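Side-chain contacts in cytochrome C-type biogenesis protein ccmF (Thermus thermophilus, PDB 6ZMQ), which probably acts as a membrane-bound heme lyase, binding heme and helping to attach it to apocytochrome c during cytochrome c maturation: residues S29-F34 against F151-M156; L360-A365 against R501-S506; G423-W428 against I476-R481. All blocks are in the same frame, centred on the assembly; numbering follows the deposited sequence.

Interaction 1: S29-F34 against F151-M156. With PTY (phosphatidylethanolamine), chain E.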
loop_
_atom_site.group_PDB
_atom_site.type_symbol
_atom_site.label_atom_id
_atom_site.label_comp_id
_atom_site.label_asym_id
_atom_site.label_seq_id
_atom_site.Cartn_x
_atom_site.Cartn_y
_atom_site.Cartn_z
ATOM N N SER A 29 14.385 -19.698 -16.285
ATOM C CA SER A 29 14.203 -20.112 -17.672
ATOM C C SER A 29 13.086 -21.139 -17.801
ATOM O O SER A 29 12.259 -21.055 -18.716
ATOM C CB SER A 29 15.512 -20.657 -18.239
ATOM O OG SER A 29 16.623 -19.870 -17.837
ATOM N N LEU A 30 13.049 -22.122 -16.896
ATOM C CA LEU A 30 12.016 -23.143 -16.933
ATOM C C LEU A 30 10.656 -22.556 -16.575
ATOM O O LEU A 30 9.648 -22.943 -17.163
ATOM C CB LEU A 30 12.415 -24.292 -16.000
ATOM C CG LEU A 30 11.955 -25.728 -16.243
ATOM C CD1 LEU A 30 11.756 -26.040 -17.727
ATOM C CD2 LEU A 30 13.015 -26.643 -15.663
ATOM N N ALA A 31 10.621 -21.552 -15.682
ATOM C CA ALA A 31 9.375 -20.846 -15.374
ATOM C C ALA A 31 8.889 -20.026 -16.557
ATOM O O ALA A 31 7.678 -19.959 -16.809
ATOM C CB ALA A 31 9.550 -19.930 -14.155
ATOM N N LEU A 32 9.825 -19.387 -17.272
ATOM C CA LEU A 32 9.502 -18.669 -18.496
ATOM C C LEU A 32 8.953 -19.615 -19.561
ATOM O O LEU A 32 8.011 -19.269 -20.283
ATOM C CB LEU A 32 10.752 -17.968 -19.013
ATOM C CG LEU A 32 10.619 -16.777 -19.968
ATOM C CD1 LEU A 32 11.994 -16.331 -20.429
ATOM C CD2 LEU A 32 9.706 -17.019 -21.143
ATOM N N ALA A 33 9.534 -20.825 -19.659
ATOM C CA ALA A 33 9.083 -21.818 -20.634
ATOM C C ALA A 33 7.678 -22.326 -20.305
ATOM O O ALA A 33 6.817 -22.412 -21.202
ATOM C CB ALA A 33 10.082 -22.974 -20.698
ATOM N N PHE A 34 7.419 -22.616 -19.016
ATOM C CA PHE A 34 6.100 -23.087 -18.590
ATOM C C PHE A 34 5.039 -22.011 -18.779
ATOM O O PHE A 34 3.933 -22.299 -19.251
ATOM C CB PHE A 34 6.117 -23.531 -17.122
ATOM C CG PHE A 34 6.922 -24.776 -16.861
ATOM C CD1 PHE A 34 6.897 -25.860 -17.743
ATOM C CD2 PHE A 34 7.681 -24.877 -15.704
ATOM C CE1 PHE A 34 7.657 -27.012 -17.492
ATOM C CE2 PHE A 34 8.438 -26.006 -15.447
ATOM C CZ PHE A 34 8.421 -27.085 -16.338
ATOM N N PHE A 151 5.934 -11.630 -18.780
ATOM C CA PHE A 151 6.620 -10.336 -18.701
ATOM C C PHE A 151 7.626 -10.301 -17.562
ATOM O O PHE A 151 8.741 -9.810 -17.745
ATOM C CB PHE A 151 5.668 -9.153 -18.525
ATOM C CG PHE A 151 6.411 -7.832 -18.373
ATOM C CD1 PHE A 151 7.206 -7.351 -19.409
ATOM C CD2 PHE A 151 6.393 -7.132 -17.176
ATOM C CE1 PHE A 151 7.912 -6.159 -19.276
ATOM C CE2 PHE A 151 7.097 -5.939 -17.032
ATOM C CZ PHE A 151 7.857 -5.455 -18.085
ATOM N N PHE A 152 7.250 -10.818 -16.382
ATOM C CA PHE A 152 8.156 -10.784 -15.229
ATOM C C PHE A 152 9.380 -11.661 -15.444
ATOM O O PHE A 152 10.505 -11.249 -15.149
ATOM C CB PHE A 152 7.439 -11.211 -13.948
ATOM C CG PHE A 152 6.639 -10.124 -13.327
ATOM C CD1 PHE A 152 7.146 -8.834 -13.251
ATOM C CD2 PHE A 152 5.388 -10.391 -12.801
ATOM C CE1 PHE A 152 6.406 -7.826 -12.680
ATOM C CE2 PHE A 152 4.641 -9.386 -12.224
ATOM C CZ PHE A 152 5.150 -8.106 -12.170
ATOM N N PHE A 153 9.195 -12.841 -16.022
ATOM C CA PHE A 153 10.349 -13.712 -16.183
ATOM C C PHE A 153 11.139 -13.389 -17.450
ATOM O O PHE A 153 12.348 -13.630 -17.490
ATOM C CB PHE A 153 9.900 -15.168 -16.104
ATOM C CG PHE A 153 9.627 -15.612 -14.687
ATOM C CD1 PHE A 153 10.670 -16.001 -13.865
ATOM C CD2 PHE A 153 8.345 -15.562 -14.154
ATOM C CE1 PHE A 153 10.439 -16.381 -12.551
ATOM C CE2 PHE A 153 8.102 -15.942 -12.840
ATOM C CZ PHE A 153 9.157 -16.347 -12.044
ATOM N N GLY A 154 10.500 -12.804 -18.470
ATOM C CA GLY A 154 11.251 -12.204 -19.561
ATOM C C GLY A 154 12.098 -11.025 -19.115
ATOM O O GLY A 154 13.296 -10.968 -19.405
ATOM N N VAL A 155 11.510 -10.110 -18.327
ATOM C CA VAL A 155 12.237 -8.936 -17.836
ATOM C C VAL A 155 13.226 -9.336 -16.741
ATOM O O VAL A 155 14.031 -8.522 -16.283
ATOM C CB VAL A 155 11.249 -7.850 -17.348
ATOM C CG1 VAL A 155 10.789 -8.070 -15.899
ATOM C CG2 VAL A 155 11.809 -6.446 -17.540
ATOM N N MET A 156 13.076 -10.547 -16.202
ATOM C CA MET A 156 14.079 -11.122 -15.321
ATOM C C MET A 156 15.156 -11.885 -16.095
ATOM O O MET A 156 16.239 -12.130 -15.560
ATOM C CB MET A 156 13.387 -12.047 -14.326
ATOM C CG MET A 156 14.093 -12.270 -12.997
ATOM S SD MET A 156 13.117 -13.440 -12.028
ATOM C CE MET A 156 11.450 -12.797 -12.253
HETATM C C1 PTY E . 16.039 -2.176 -24.996
HETATM C C2 PTY E . 20.722 3.128 -26.074
HETATM C C3 PTY E . 19.446 3.122 -25.234
HETATM O O4 PTY E . 16.446 -3.036 -23.972
HETATM C C5 PTY E . 15.794 0.051 -23.820
HETATM C C6 PTY E . 15.052 -1.106 -24.516
HETATM O O7 PTY E . 14.037 -1.657 -23.694
HETATM C C8 PTY E . 12.808 -1.952 -24.335
HETATM O O10 PTY E . 12.714 -1.817 -25.508
HETATM C C11 PTY E . 11.574 -2.440 -23.549
HETATM C C12 PTY E . 10.411 -2.878 -24.466
HETATM C C13 PTY E . 9.032 -2.806 -23.775
HETATM C C14 PTY E . 8.132 -4.023 -24.051
HETATM C C15 PTY E . 7.204 -4.335 -22.865
HETATM C C16 PTY E . 5.869 -4.976 -23.287
HETATM C C17 PTY E . 5.692 -6.352 -22.622
HETATM C C18 PTY E . 4.222 -6.734 -22.396
HETATM C C19 PTY E . 4.113 -8.196 -21.941
HETATM C C20 PTY E . 2.665 -8.696 -22.048
HETATM C C21 PTY E . 2.620 -10.224 -22.165
HETATM C C22 PTY E . 1.553 -10.666 -23.176
HETATM C C23 PTY E . 0.165 -10.700 -22.527
HETATM C C24 PTY E . -0.869 -11.280 -23.500
HETATM C C25 PTY E . -2.217 -11.533 -22.815
HETATM C C26 PTY E . -3.308 -10.687 -23.476
HETATM C C27 PTY E . -4.627 -11.455 -23.533
HETATM C C28 PTY E . -5.761 -10.450 -23.714
HETATM C C29 PTY E . -6.981 -11.110 -24.346
HETATM C C30 PTY E . 16.836 -4.292 -24.455
HETATM C C31 PTY E . 15.770 -5.340 -24.777
HETATM O O30 PTY E . 17.984 -4.538 -24.633
HETATM C C32 PTY E . 14.835 -5.496 -23.575
HETATM C C33 PTY E . 13.604 -6.333 -23.928
HETATM C C34 PTY E . 12.828 -6.663 -22.650
HETATM C C35 PTY E . 11.552 -7.436 -22.993
HETATM C C36 PTY E . 11.131 -8.338 -21.831
HETATM C C37 PTY E . 10.367 -9.546 -22.373
HETATM C C38 PTY E . 8.948 -9.559 -21.803
HETATM C C39 PTY E . 8.093 -10.632 -22.479
HETATM C C40 PTY E . 7.114 -9.969 -23.448
HETATM C C41 PTY E . 6.028 -10.949 -23.895
HETATM C C42 PTY E . 6.459 -11.653 -25.181
HETATM C C43 PTY E . 5.225 -12.168 -25.917
HETATM C C44 PTY E . 5.134 -13.676 -25.713
HETATM P P1 PTY E . 17.777 1.103 -25.278
HETATM O O11 PTY E . 19.178 1.823 -24.782
HETATM O O12 PTY E . 16.775 2.169 -25.650
HETATM O O13 PTY E . 18.089 0.293 -26.512
HETATM O O14 PTY E . 17.171 0.088 -24.117
HETATM N N1 PTY E . 20.423 3.643 -27.399
#
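A31 sets its methyl group squarely over the ring of F153, a CH-pi contact in which CB lies 4.0 Å from the centroid of the F153 ring and only 12° off its normal. The opposite face of this ring is covered, nearer its rim, by the methyl CE of M156, three residues further along the chain, so the phenyl group is held flat between two methyl groups. With CG anti to its carbonyl carbon (chi1 -77°), the ring leaves its helix toward A31. Apolar packing continues alongside, where L32 CB rests 4.1 Å from F153 CB; separately, L32 CD1 makes a van der Waals contact beside the carbonyl oxygen of F153. The two segments belong to helices 20-47 and 135-157, both predicted to span the membrane, which cross at 143° with local axes 9.1 Å apart. A67 and A68 of helix 61-81 touch A31 and F153 respectively. Lipid contacts occupy another side of helix 135-157. F151 CD1 lies 3.7 Å from both C17 and C38 of the phosphatidylethanolamine, one atom from each acyl chain, while G154 offers bare backbone, its C atom 3.9 Å from lipid C36. The F151 ring also stacks on F332, and an alanine here would probably leave a gap beside the two acyl chains and deprive F332 of its stacking partner.

Interaction 2: L360-A365 against R501-S506; sequences LSREGA and RRRVGS. With HEM (protoporphyrin IX containing Fe), chain B.
R362 and R503 reach toward each other from separate helices, and their side chains meet at an oblique angle, with R362 NH1 3.3 Å from R503 NH1. Both atoms are donors, so no hydrogen bond joins them, and the two guanidinium planes stand nearly perpendicular, 84° apart. R362 spans the gap with an almost straight aliphatic chain that bends only at chi3 (-68°). Its NH2 is hydrogen-bonded to P424 O and its guanidinium makes a cation-pi contact with W428, so its end is fixed from outside the two segments. R503 folds earlier, at chi2 (-79°), which carries its end across a heme propionate: O2A of the heme lies over one face of the guanidinium, 3.2 Å from R503 CZ and 3.1 Å from R503 NH2. The negative charge of that propionate probably helps to balance the two neighbouring arginines.

This is the propionate side of the heme b pocket, where the start of helix 501-525 contributes R502, R503 and S506 in close succession; H510, further along the same helix, is an axial ligand of the iron. R502 serves the other propionate. Its chain turns at chi3 and presents the guanidinium edge in plane to O1D of the heme, which receives two weak hydrogen bonds, from R502 NE at 3.5 Å and from R502 NH1 at 3.4 Å. R224 is a further hydrogen-bonding partner of the heme and has its NH1 close to R502 NE, a grouping of positive charge consistent with a pocket made for carboxylates. S506 approaches the first propionate with its hydroxyl, OG lying 2.7 Å from O1A of the heme.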
loop_
_atom_site.group_PDB
_atom_site.type_symbol
_atom_site.label_atom_id
_atom_site.label_comp_id
_atom_site.label_asym_id
_atom_site.label_seq_id
_atom_site.Cartn_x
_atom_site.Cartn_y
_atom_site.Cartn_z
ATOM N N LEU A 360 -30.318 10.062 -6.032
ATOM C CA LEU A 360 -29.978 10.505 -4.686
ATOM C C LEU A 360 -29.894 9.312 -3.745
ATOM O O LEU A 360 -30.138 9.432 -2.539
ATOM C CB LEU A 360 -31.000 11.522 -4.177
ATOM C CG LEU A 360 -30.540 12.505 -3.101
ATOM C CD1 LEU A 360 -29.953 13.737 -3.775
ATOM C CD2 LEU A 360 -31.665 12.889 -2.153
ATOM N N SER A 361 -29.538 8.161 -4.294
ATOM C CA SER A 361 -29.678 6.886 -3.618
ATOM C C SER A 361 -28.362 6.497 -2.949
ATOM O O SER A 361 -27.398 7.267 -2.939
ATOM C CB SER A 361 -30.141 5.852 -4.632
ATOM O OG SER A 361 -31.348 6.288 -5.229
ATOM N N ARG A 362 -28.307 5.280 -2.396
ATOM C CA ARG A 362 -27.042 4.756 -1.890
ATOM C C ARG A 362 -26.088 4.454 -3.048
ATOM O O ARG A 362 -24.871 4.624 -2.919
ATOM C CB ARG A 362 -27.304 3.520 -1.014
ATOM C CG ARG A 362 -26.052 2.876 -0.409
ATOM C CD ARG A 362 -26.300 1.532 0.284
ATOM N NE ARG A 362 -27.097 1.623 1.505
ATOM C CZ ARG A 362 -27.677 0.578 2.083
ATOM N NH1 ARG A 362 -27.540 -0.633 1.557
ATOM N NH2 ARG A 362 -28.384 0.737 3.192
ATOM N N GLU A 363 -26.635 4.057 -4.207
ATOM C CA GLU A 363 -25.838 3.906 -5.428
ATOM C C GLU A 363 -25.276 5.238 -5.907
ATOM O O GLU A 363 -24.128 5.305 -6.361
ATOM C CB GLU A 363 -26.685 3.299 -6.546
ATOM C CG GLU A 363 -27.175 1.907 -6.295
ATOM C CD GLU A 363 -28.683 1.869 -6.115
ATOM O OE1 GLU A 363 -29.175 2.559 -5.196
ATOM O OE2 GLU A 363 -29.369 1.144 -6.864
ATOM N N GLY A 364 -26.082 6.301 -5.839
ATOM C CA GLY A 364 -25.612 7.615 -6.253
ATOM C C GLY A 364 -24.559 8.180 -5.321
ATOM O O GLY A 364 -23.600 8.823 -5.764
ATOM N N ALA A 365 -24.716 7.928 -4.018
ATOM C CA ALA A 365 -23.719 8.349 -3.041
ATOM C C ALA A 365 -22.419 7.567 -3.198
ATOM O O ALA A 365 -21.334 8.163 -3.143
ATOM C CB ALA A 365 -24.280 8.200 -1.628
ATOM N N ARG A 501 -21.075 -9.796 8.983
ATOM C CA ARG A 501 -19.664 -9.430 9.124
ATOM C C ARG A 501 -19.281 -8.247 8.240
ATOM O O ARG A 501 -18.442 -7.420 8.632
ATOM C CB ARG A 501 -18.799 -10.644 8.795
ATOM C CG ARG A 501 -18.478 -11.486 10.005
ATOM C CD ARG A 501 -18.009 -12.881 9.612
ATOM N NE ARG A 501 -17.192 -13.500 10.652
ATOM C CZ ARG A 501 -17.685 -14.091 11.740
ATOM N NH1 ARG A 501 -16.870 -14.502 12.696
ATOM N NH2 ARG A 501 -18.999 -14.198 11.914
ATOM N N ARG A 502 -19.912 -8.149 7.058
ATOM C CA ARG A 502 -19.643 -7.062 6.119
ATOM C C ARG A 502 -20.032 -5.709 6.703
ATOM O O ARG A 502 -19.217 -4.778 6.718
ATOM C CB ARG A 502 -20.392 -7.298 4.807
ATOM C CG ARG A 502 -20.261 -8.684 4.195
ATOM C CD ARG A 502 -21.039 -8.702 2.888
ATOM N NE ARG A 502 -20.377 -7.912 1.854
ATOM C CZ ARG A 502 -20.704 -7.940 0.567
ATOM N NH1 ARG A 502 -19.972 -7.288 -0.325
ATOM N NH2 ARG A 502 -21.729 -8.681 0.165
ATOM N N ARG A 503 -21.256 -5.606 7.243
ATOM C CA ARG A 503 -21.745 -4.335 7.771
ATOM C C ARG A 503 -20.992 -3.896 9.026
ATOM O O ARG A 503 -20.546 -2.749 9.084
ATOM C CB ARG A 503 -23.247 -4.420 8.061
ATOM C CG ARG A 503 -24.184 -4.356 6.844
ATOM C CD ARG A 503 -24.414 -2.937 6.304
ATOM N NE ARG A 503 -25.452 -2.878 5.265
ATOM C CZ ARG A 503 -25.309 -3.275 3.998
ATOM N NH1 ARG A 503 -26.356 -3.293 3.186
ATOM N NH2 ARG A 503 -24.142 -3.724 3.557
ATOM N N VAL A 504 -20.762 -4.794 9.993
ATOM C CA VAL A 504 -20.151 -4.368 11.256
ATOM C C VAL A 504 -18.644 -4.122 11.085
ATOM O O VAL A 504 -18.097 -3.135 11.616
ATOM C CB VAL A 504 -20.477 -5.370 12.393
ATOM C CG1 VAL A 504 -20.175 -6.807 12.014
ATOM C CG2 VAL A 504 -19.804 -4.993 13.718
ATOM N N GLY A 505 -17.958 -4.981 10.310
ATOM C CA GLY A 505 -16.557 -4.736 9.999
ATOM C C GLY A 505 -16.354 -3.491 9.160
ATOM O O GLY A 505 -15.391 -2.743 9.366
ATOM N N SER A 506 -17.287 -3.226 8.237
ATOM C CA SER A 506 -17.239 -2.010 7.439
ATOM C C SER A 506 -17.461 -0.778 8.299
ATOM O O SER A 506 -16.833 0.252 8.059
ATOM C CB SER A 506 -18.277 -2.069 6.317
ATOM O OG SER A 506 -19.509 -1.507 6.735
HETATM C CHA HEM B . -17.894 -1.125 2.644
HETATM C CHB HEM B . -19.869 3.257 1.693
HETATM C CHC HEM B . -15.394 5.283 1.815
HETATM C CHD HEM B . -13.592 0.975 3.223
HETATM C C1A HEM B . -18.772 -0.088 2.371
HETATM C C2A HEM B . -20.168 -0.284 2.187
HETATM C C3A HEM B . -20.724 0.932 1.919
HETATM C C4A HEM B . -19.699 1.896 1.927
HETATM C CMA HEM B . -22.175 1.217 1.656
HETATM C CAA HEM B . -20.923 -1.601 2.275
HETATM C CBA HEM B . -21.183 -2.014 3.736
HETATM C CGA HEM B . -22.080 -1.024 4.437
HETATM O O1A HEM B . -21.656 -0.404 5.439
HETATM O O2A HEM B . -23.242 -0.828 4.014
HETATM C C1B HEM B . -18.785 4.157 1.629
HETATM C C2B HEM B . -18.915 5.495 1.188
HETATM C C3B HEM B . -17.683 6.072 1.214
HETATM C C4B HEM B . -16.754 5.035 1.663
HETATM C CMB HEM B . -20.183 6.175 0.777
HETATM C CAB HEM B . -17.313 7.443 0.844
HETATM C CBB HEM B . -16.787 7.588 -0.541
HETATM C C1C HEM B . -14.543 4.307 2.285
HETATM C C2C HEM B . -13.236 4.525 2.725
HETATM C C3C HEM B . -12.756 3.299 3.117
HETATM C C4C HEM B . -13.763 2.323 2.929
HETATM C CMC HEM B . -12.464 5.818 2.769
HETATM C CAC HEM B . -11.421 3.053 3.633
HETATM C CBC HEM B . -11.205 2.962 5.096
HETATM C C1D HEM B . -14.590 -0.007 3.133
HETATM C C2D HEM B . -14.382 -1.446 3.330
HETATM C C3D HEM B . -15.582 -2.050 3.171
HETATM C C4D HEM B . -16.532 -0.951 2.883
HETATM C CMD HEM B . -13.076 -2.123 3.645
HETATM C CAD HEM B . -15.887 -3.535 3.273
HETATM C CBD HEM B . -16.086 -4.101 1.861
HETATM C CGD HEM B . -16.261 -5.601 1.802
HETATM O O1D HEM B . -17.385 -6.115 1.600
HETATM O O2D HEM B . -15.270 -6.342 1.933
HETATM N NA HEM B . -18.516 1.257 2.186
HETATM N NB HEM B . -17.480 3.928 1.882
HETATM N NC HEM B . -14.858 2.986 2.446
HETATM N ND HEM B . -15.867 0.208 2.882
HETATM FE FE HEM B . -16.704 2.096 2.504
#

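Interaction 3: G423-W428 against I476-R481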
loop_
_atom_site.group_PDB
_atom_site.type_symbol
_atom_site.label_atom_id
_atom_site.label_comp_id
_atom_site.label_asym_id
_atom_site.label_seq_id
_atom_site.Cartn_x
_atom_site.Cartn_y
_atom_site.Cartn_z
ATOM N N GLY A 423 -24.055 8.006 2.979
ATOM C CA GLY A 423 -24.380 7.033 1.954
ATOM C C GLY A 423 -25.125 5.780 2.378
ATOM O O GLY A 423 -26.198 5.480 1.849
ATOM N N PRO A 424 -24.561 5.001 3.321
ATOM C CA PRO A 424 -25.261 3.798 3.811
ATOM C C PRO A 424 -26.563 4.029 4.583
ATOM O O PRO A 424 -27.289 3.067 4.854
ATOM C CB PRO A 424 -24.203 3.145 4.719
ATOM C CG PRO A 424 -23.093 4.204 4.843
ATOM C CD PRO A 424 -23.116 4.838 3.517
ATOM N N LEU A 425 -26.891 5.277 4.925
ATOM C CA LEU A 425 -28.167 5.620 5.541
ATOM C C LEU A 425 -29.228 5.973 4.513
ATOM O O LEU A 425 -30.320 6.416 4.888
ATOM C CB LEU A 425 -27.994 6.788 6.512
ATOM C CG LEU A 425 -27.503 6.496 7.927
ATOM C CD1 LEU A 425 -27.680 7.731 8.792
ATOM C CD2 LEU A 425 -28.300 5.343 8.519
ATOM N N LEU A 426 -28.935 5.774 3.230
ATOM C CA LEU A 426 -29.845 5.943 2.120
ATOM C C LEU A 426 -30.318 4.583 1.619
ATOM O O LEU A 426 -29.555 3.609 1.626
ATOM C CB LEU A 426 -29.171 6.697 0.964
ATOM C CG LEU A 426 -28.776 8.158 1.196
ATOM C CD1 LEU A 426 -28.014 8.706 0.005
ATOM C CD2 LEU A 426 -30.010 9.004 1.454
ATOM N N PRO A 427 -31.571 4.476 1.195
ATOM C CA PRO A 427 -32.044 3.232 0.588
ATOM C C PRO A 427 -31.591 3.108 -0.861
ATOM O O PRO A 427 -31.178 4.076 -1.502
ATOM C CB PRO A 427 -33.568 3.360 0.687
ATOM C CG PRO A 427 -33.789 4.826 0.555
ATOM C CD PRO A 427 -32.671 5.444 1.363
ATOM N N TRP A 428 -31.660 1.876 -1.362
ATOM C CA TRP A 428 -31.260 1.584 -2.733
ATOM C C TRP A 428 -32.280 2.129 -3.737
ATOM O O TRP A 428 -33.493 2.014 -3.520
ATOM C CB TRP A 428 -31.129 0.076 -2.933
ATOM C CG TRP A 428 -30.020 -0.673 -2.202
ATOM C CD1 TRP A 428 -30.184 -1.639 -1.251
ATOM C CD2 TRP A 428 -28.602 -0.582 -2.427
ATOM N NE1 TRP A 428 -28.962 -2.126 -0.846
ATOM C CE2 TRP A 428 -27.975 -1.495 -1.553
ATOM C CE3 TRP A 428 -27.805 0.198 -3.260
ATOM C CZ2 TRP A 428 -26.588 -1.649 -1.497
ATOM C CZ3 TRP A 428 -26.422 0.040 -3.206
ATOM C CH2 TRP A 428 -25.832 -0.877 -2.335
ATOM N N ILE A 476 -22.261 6.237 12.193
ATOM C CA ILE A 476 -21.953 4.863 12.594
ATOM C C ILE A 476 -22.969 4.366 13.616
ATOM O O ILE A 476 -23.495 3.246 13.496
ATOM C CB ILE A 476 -20.510 4.766 13.132
ATOM C CG1 ILE A 476 -19.503 5.127 12.040
ATOM C CG2 ILE A 476 -20.221 3.395 13.755
ATOM C CD1 ILE A 476 -19.265 4.065 11.039
ATOM N N TYR A 477 -23.322 5.226 14.588
ATOM C CA TYR A 477 -24.359 4.867 15.556
ATOM C C TYR A 477 -25.739 4.723 14.911
ATOM O O TYR A 477 -26.492 3.820 15.286
ATOM C CB TYR A 477 -24.439 5.879 16.704
ATOM C CG TYR A 477 -25.572 5.519 17.655
ATOM C CD1 TYR A 477 -25.586 4.289 18.319
ATOM C CD2 TYR A 477 -26.674 6.361 17.812
ATOM C CE1 TYR A 477 -26.641 3.932 19.150
ATOM C CE2 TYR A 477 -27.735 6.011 18.640
ATOM C CZ TYR A 477 -27.709 4.798 19.305
ATOM O OH TYR A 477 -28.753 4.452 20.130
ATOM N N LEU A 478 -26.092 5.593 13.955
ATOM C CA LEU A 478 -27.415 5.508 13.330
ATOM C C LEU A 478 -27.550 4.249 12.483
ATOM O O LEU A 478 -28.607 3.600 12.480
ATOM C CB LEU A 478 -27.690 6.745 12.476
ATOM C CG LEU A 478 -28.005 8.039 13.224
ATOM C CD1 LEU A 478 -28.415 9.141 12.255
ATOM C CD2 LEU A 478 -29.045 7.816 14.302
ATOM N N LEU A 479 -26.457 3.861 11.818
ATOM C CA LEU A 479 -26.408 2.612 11.070
ATOM C C LEU A 479 -26.528 1.403 11.990
ATOM O O LEU A 479 -27.302 0.482 11.704
ATOM C CB LEU A 479 -25.104 2.576 10.281
ATOM C CG LEU A 479 -25.229 3.235 8.914
ATOM C CD1 LEU A 479 -23.864 3.499 8.381
ATOM C CD2 LEU A 479 -26.013 2.337 7.963
ATOM N N ALA A 480 -25.815 1.420 13.125
ATOM C CA ALA A 480 -25.880 0.305 14.069
ATOM C C ALA A 480 -27.246 0.206 14.742
ATOM O O ALA A 480 -27.750 -0.901 14.955
ATOM C CB ALA A 480 -24.775 0.435 15.118
ATOM N N ARG A 481 -27.854 1.350 15.082
ATOM C CA ARG A 481 -29.170 1.358 15.721
ATOM C C ARG A 481 -30.248 0.865 14.764
ATOM O O ARG A 481 -31.094 0.040 15.135
ATOM C CB ARG A 481 -29.524 2.754 16.252
ATOM C CG ARG A 481 -30.791 2.708 17.120
ATOM C CD ARG A 481 -31.853 3.784 16.866
ATOM N NE ARG A 481 -31.360 5.155 16.901
ATOM C CZ ARG A 481 -32.066 6.197 16.476
ATOM N NH1 ARG A 481 -33.284 6.012 15.989
ATOM N NH2 ARG A 481 -31.566 7.420 16.554
#
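L425 and L479 mark the closest backbone approach, their CA atoms 6.5 Å apart. L425 sits within a type I beta turn from G423 to L426, closed by the bond from L426 N to G423 O, just after helix 402-422; L479 lies on helix 460-484. The turn presents two neighbouring side chains to the helix. L425, its CG anti to the carbonyl carbon (chi1 -83°), divides its branches between two leucines: CD1 meets L478 CD1 at 3.8 Å, while CD2 reaches L479 CG at 3.7 Å. The side chains of L425 and L478 cross at about a right angle. L479 in turn lays its own fork against the proline, CD1 being 3.7 Å from P424 CG and CD2 3.8 Å from P424 CB. Around this cluster, L442 of helix 439-454 touches both L425 and L478, and L507 of helix 501-525 touches L479. P424 also contacts the heme, which places the turn at the pocket wall. With no hydrogen bond between turn and helix, the contact depends on the van der Waals fit of leucine branches against one another and against the proline ring, an apolar interface suited to predicted transmembrane segments beside a heme.

From the N terminus, interaction 1 comes first, bringing helix 20-47 against helix 135-157 and closing a largely helical loop of 116 residues. It is complete before the other two begin and stands apart, its centre 42 Å from that of interaction 2 and 49 Å from that of interaction 3. Interaction 2 then opens at the start of helix 362-384 and closes at the start of helix 501-525. Within that span falls interaction 3, between the turn after helix 402-422 and helix 460-484, which directly precedes helix 501-525. The inner and outer contacts touch: besides its side-chain bonding, R362 is linked through its backbone to P427, tying both contacts together beside the heme.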